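Long-range contacts in hydrolase, putative (PDB 2B30), which is of uncharacterised function but, as a HAD-superfamily subfamily IIB (Cof-like) hydrolase, is probably a metal-dependent phosphatase: residues 26-31 with 240-245; 95-100 with 217-222. All coordinates share one frame; numbering follows the deposited sequence.

In the fold
The two contacts are mostly buried but stand at different levels of the HAD fold. Contact 1 joins neighbouring parallel strands of the core sheet, 29-33 and 243-247, with backbone hydrogen bonds and aliphatic packing; its solvent-facing fringe is polar. Contact 2, centred about 22 Å away, joins the turn after strand 94-96 of that same sheet to strand 216-220 of the second sheet. No backbone bond spans it, and a threonine methyl, a weak amide-carboxylate bond and a water do the work. Both approach the metal-binding aspartates. Both also reach the dimer interface, where Asn240 of contact 1 packs on Leu221 of the second subunit, a residue of contact 2.

Contact 1 of 2, residues 26-31 with 240-245; sequences DIKLLL and NDQVLV
The carboxamide of Gln242 has the aliphatic chain of Lys28 across one of its faces, with Lys28 CD 3.5 Å from Gln242 NE2, while the carboxylate of Asp26 lies beyond its nitrogen end, the two planes turned 57° apart. Neither charged group is hydrogen-bonded to this amide; its OE1 is held by the backbone N of Ser239, which would favour this rotation of the amide, and Lys28 NZ makes a long salt bridge to Asp26 OD2. This polar fringe marks the point where two adjacent parallel strands of the Rossmann-like HAD core sheet, 29-33 and 243-247, come together. Their short segments run 21° apart. The carbonyl of Gln242 starts the ladder by receiving two amides: Lys28 N at 2.9 Å, in the carbonyl plane on a lone pair, and Leu29 N at 3.3 Å, tilted from that plane. Leu244 then bonds through both its N and its O, to Leu29 O and Leu31 N. On one side of the sheet Ile27 and Leu30 meet Leu244, all three beneath helix 288-297. The CG of Leu244 stands anti to its backbone nitrogen (chi1 172°), and the branched end spreads between two neighbours: CD1 lies 3.6 Å from Ile27 CD1, and CD2 lies 4.1 Å from Leu30 CD2. The other side carries Leu29, Leu31, Val243 and Val245, with Leu31 crossing Val243 and its CB 3.9 Å from Val245 CG2. Farther along, the two strands lead to the calcium ligands Asp33 and Asp248. Back at the start of the segments, a water accepts from Asp26 N and donates to Asp241 O, 2.7 Å away.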
# COMPACT_ATOMS: atom_id res chain seq x y z
N ASP A 26 20.12 -11.10 3.70
CA ASP A 26 19.77 -12.29 4.49
C ASP A 26 18.36 -12.77 4.13
O ASP A 26 17.47 -12.79 4.97
CB ASP A 26 19.85 -11.95 5.98
CG ASP A 26 19.59 -13.15 6.88
OD1 ASP A 26 20.14 -14.23 6.60
OD2 ASP A 26 18.84 -13.00 7.86
N ILE A 27 18.18 -13.18 2.88
CA ILE A 27 16.87 -13.53 2.36
C ILE A 27 16.34 -14.84 2.94
O ILE A 27 17.03 -15.86 2.93
CB ILE A 27 16.89 -13.63 0.81
CG1 ILE A 27 17.10 -12.25 0.20
CG2 ILE A 27 15.59 -14.25 0.26
CD1 ILE A 27 17.65 -12.29 -1.21
N LYS A 28 15.09 -14.79 3.41
CA LYS A 28 14.37 -15.96 3.92
C LYS A 28 13.04 -16.25 3.21
O LYS A 28 12.45 -17.32 3.43
CB LYS A 28 14.16 -15.79 5.44
CG LYS A 28 15.45 -15.94 6.20
CD LYS A 28 15.34 -15.61 7.67
CE LYS A 28 16.71 -15.72 8.37
NZ LYS A 28 16.71 -15.18 9.78
N LEU A 29 12.57 -15.33 2.35
CA LEU A 29 11.28 -15.46 1.67
C LEU A 29 11.43 -15.10 0.20
O LEU A 29 11.88 -14.00 -0.12
CB LEU A 29 10.25 -14.52 2.28
CG LEU A 29 8.80 -15.01 2.42
CD1 LEU A 29 7.85 -13.81 2.56
CD2 LEU A 29 8.34 -15.91 1.31
N LEU A 30 11.05 -16.02 -0.69
CA LEU A 30 11.04 -15.74 -2.13
C LEU A 30 9.60 -15.49 -2.58
O LEU A 30 8.75 -16.38 -2.49
CB LEU A 30 11.65 -16.90 -2.94
CG LEU A 30 13.03 -17.42 -2.52
CD1 LEU A 30 13.49 -18.55 -3.46
CD2 LEU A 30 14.08 -16.31 -2.46
N LEU A 31 9.34 -14.28 -3.07
CA LEU A 31 8.03 -13.88 -3.55
C LEU A 31 8.07 -13.72 -5.07
O LEU A 31 8.63 -12.77 -5.59
CB LEU A 31 7.59 -12.57 -2.90
CG LEU A 31 7.51 -12.55 -1.36
CD1 LEU A 31 7.07 -11.18 -0.95
CD2 LEU A 31 6.56 -13.62 -0.76
N ASN A 240 10.97 -7.12 6.25
CA ASN A 240 11.13 -6.63 4.87
C ASN A 240 12.55 -6.88 4.33
O ASN A 240 12.71 -7.39 3.24
CB ASN A 240 10.76 -5.14 4.83
CG ASN A 240 10.98 -4.51 3.45
OD1 ASN A 240 12.07 -4.58 2.87
ND2 ASN A 240 9.93 -3.87 2.94
N ASP A 241 13.56 -6.51 5.12
CA ASP A 241 14.97 -6.90 4.89
C ASP A 241 15.12 -8.29 4.27
O ASP A 241 16.01 -8.50 3.45
CB ASP A 241 15.73 -6.97 6.24
CG ASP A 241 16.56 -5.73 6.53
OD1 ASP A 241 16.94 -4.98 5.60
OD2 ASP A 241 16.86 -5.54 7.72
N GLN A 242 14.30 -9.24 4.71
CA GLN A 242 14.48 -10.66 4.38
C GLN A 242 13.66 -11.13 3.18
O GLN A 242 13.66 -12.31 2.86
CB GLN A 242 14.13 -11.51 5.58
CG GLN A 242 15.00 -11.22 6.77
CD GLN A 242 14.48 -11.84 8.04
OE1 GLN A 242 13.28 -11.85 8.27
NE2 GLN A 242 15.39 -12.36 8.86
N VAL A 243 12.98 -10.21 2.51
CA VAL A 243 12.05 -10.56 1.46
C VAL A 243 12.64 -10.23 0.10
O VAL A 243 12.98 -9.07 -0.14
CB VAL A 243 10.73 -9.79 1.64
CG1 VAL A 243 9.78 -10.07 0.49
CG2 VAL A 243 10.08 -10.17 2.97
N LEU A 244 12.76 -11.23 -0.78
CA LEU A 244 13.13 -10.99 -2.17
C LEU A 244 11.94 -11.23 -3.08
O LEU A 244 11.30 -12.28 -3.03
CB LEU A 244 14.29 -11.87 -2.63
CG LEU A 244 14.59 -11.79 -4.14
CD1 LEU A 244 16.04 -11.53 -4.39
CD2 LEU A 244 14.13 -13.03 -4.89
N VAL A 245 11.69 -10.27 -3.97
CA VAL A 245 10.49 -10.26 -4.79
C VAL A 245 10.84 -9.96 -6.26
O VAL A 245 11.80 -9.23 -6.54
CB VAL A 245 9.46 -9.23 -4.24
CG1 VAL A 245 9.98 -7.82 -4.33
CG2 VAL A 245 8.14 -9.34 -4.97
O HOH W 1 18.54 -8.72 4.49

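Contact 2 of 2, residues 95-100 with 217-222; sequences VYINGT and EVTKLG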
# COMPACT_ATOMS: atom_id res chain seq x y z
N VAL A 95 -0.07 -16.04 -2.07
CA VAL A 95 -0.88 -14.85 -2.20
C VAL A 95 -1.57 -14.92 -3.57
O VAL A 95 -0.91 -14.84 -4.61
CB VAL A 95 -0.01 -13.58 -2.12
CG1 VAL A 95 -0.84 -12.34 -2.37
CG2 VAL A 95 0.67 -13.50 -0.77
N TYR A 96 -2.88 -15.07 -3.55
CA TYR A 96 -3.63 -15.31 -4.76
C TYR A 96 -4.69 -14.26 -4.95
O TYR A 96 -5.08 -13.59 -3.99
CB TYR A 96 -4.24 -16.69 -4.70
CG TYR A 96 -3.19 -17.76 -4.57
CD1 TYR A 96 -2.36 -18.06 -5.63
CD2 TYR A 96 -3.01 -18.46 -3.37
CE1 TYR A 96 -1.39 -19.04 -5.52
CE2 TYR A 96 -2.03 -19.45 -3.26
CZ TYR A 96 -1.23 -19.72 -4.34
OH TYR A 96 -0.26 -20.67 -4.28
N ILE A 97 -5.15 -14.10 -6.19
CA ILE A 97 -6.21 -13.15 -6.53
C ILE A 97 -5.87 -11.76 -6.01
O ILE A 97 -6.65 -11.13 -5.30
CB ILE A 97 -7.60 -13.62 -6.01
CG1 ILE A 97 -7.83 -15.11 -6.35
CG2 ILE A 97 -8.73 -12.75 -6.60
CD1 ILE A 97 -9.29 -15.54 -6.25
N ASN A 98 -4.67 -11.32 -6.35
CA ASN A 98 -4.19 -9.98 -6.05
C ASN A 98 -4.28 -9.62 -4.57
O ASN A 98 -4.53 -8.46 -4.22
CB ASN A 98 -4.87 -8.95 -6.95
CG ASN A 98 -4.35 -9.02 -8.38
OD1 ASN A 98 -3.28 -9.60 -8.61
ND2 ASN A 98 -5.09 -8.43 -9.33
N GLY A 99 -4.05 -10.61 -3.72
CA GLY A 99 -3.94 -10.37 -2.29
C GLY A 99 -5.21 -10.54 -1.49
O GLY A 99 -5.19 -10.33 -0.28
N THR A 100 -6.29 -10.94 -2.17
CA THR A 100 -7.58 -11.15 -1.51
C THR A 100 -7.73 -12.59 -0.99
O THR A 100 -8.62 -12.87 -0.16
CB THR A 100 -8.75 -10.77 -2.44
OG1 THR A 100 -8.65 -11.50 -3.66
CG2 THR A 100 -8.71 -9.30 -2.76
N GLU A 217 -8.71 -6.83 -14.44
CA GLU A 217 -8.86 -7.66 -13.25
C GLU A 217 -9.46 -6.79 -12.15
O GLU A 217 -8.85 -5.81 -11.72
CB GLU A 217 -7.51 -8.21 -12.79
CG GLU A 217 -7.07 -9.46 -13.53
CD GLU A 217 -5.79 -10.08 -12.96
OE1 GLU A 217 -4.86 -9.33 -12.55
OE2 GLU A 217 -5.72 -11.33 -12.92
N VAL A 218 -10.67 -7.14 -11.71
CA VAL A 218 -11.43 -6.36 -10.72
C VAL A 218 -11.46 -7.06 -9.36
O VAL A 218 -12.01 -8.14 -9.24
CB VAL A 218 -12.87 -6.16 -11.19
CG1 VAL A 218 -13.66 -5.34 -10.19
CG2 VAL A 218 -12.87 -5.50 -12.55
N THR A 219 -10.87 -6.44 -8.34
CA THR A 219 -10.88 -6.98 -6.97
C THR A 219 -11.37 -5.94 -5.97
O THR A 219 -11.58 -4.78 -6.32
CB THR A 219 -9.48 -7.46 -6.54
OG1 THR A 219 -8.50 -6.49 -6.91
CG2 THR A 219 -9.15 -8.79 -7.19
N LYS A 220 -11.57 -6.37 -4.72
CA LYS A 220 -11.99 -5.48 -3.64
C LYS A 220 -11.02 -4.30 -3.45
O LYS A 220 -9.82 -4.45 -3.68
CB LYS A 220 -12.10 -6.28 -2.33
CG LYS A 220 -12.76 -5.55 -1.15
CD LYS A 220 -12.71 -6.40 0.11
CE LYS A 220 -13.72 -5.96 1.16
NZ LYS A 220 -13.81 -6.97 2.25
N LEU A 221 -11.55 -3.15 -3.04
CA LEU A 221 -10.75 -1.94 -2.84
C LEU A 221 -9.82 -2.11 -1.66
O LEU A 221 -10.17 -2.75 -0.68
CB LEU A 221 -11.65 -0.74 -2.59
CG LEU A 221 -10.98 0.63 -2.47
CD1 LEU A 221 -10.44 1.10 -3.80
CD2 LEU A 221 -11.93 1.67 -1.91
N GLY A 222 -8.64 -1.50 -1.74
CA GLY A 222 -7.69 -1.51 -0.63
C GLY A 222 -6.81 -2.74 -0.52
O GLY A 222 -6.04 -2.87 0.45
O HOH W 2 -6.33 -6.73 -5.26
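Segments 95-100 and 217-222 exchange no backbone hydrogen bond, their closest alpha carbons, those of Asn98 and Thr219, being 7.4 Å apart; after strand 94-96 the chain turns through Ile97, Asn98 and Gly99, all with positive phi. The turn is tied internally at Ile97 O, which accepts from Thr100 N and, in its carbonyl plane on a lone pair, from Thr100 OG1. Thr219 reaches this turn with its methyl. Its chi1 of 45° sets CG2 anti to the carbonyl carbon, and from there CG2 lies 3.9 Å from Ile97 O and 4.0 Å from Ile97 CG2, the two side chains meeting at a slant. Thr100 adds its own methyl, CG2, against Thr219 CB at 4.3 Å. The hydroxyl of Thr219 serves a different partner: OG1 donates to a water, 2.7 Å away, that in turn donates to Asn98 O, so a single water bridges the backbone of the turn to this strand. Two residues earlier on the strand, Glu217 OE1 receives a weak hydrogen bond from Asn98 ND2, 3.4 Å long, with the amide and carboxylate planes nearly perpendicular, 86° apart. Each group has a stronger partner elsewhere, Asn98 OD1 receiving Asn251 ND2 and Glu217 OE2 pairing with Lys181, and these bonds probably set how the two flat groups are turned. The side chain of Asn98 is about 7 Å from those of the calcium ligand Asp33 and of Asp252, a further calcium-binding residue that does not hold the ion in this chain, and that of Glu217 about 8 Å from the bound calcium. Such an approach of a cap-sheet strand to a core loop beside the metal site is consistent with the core-cap interface of a subfamily IIB HAD hydrolase.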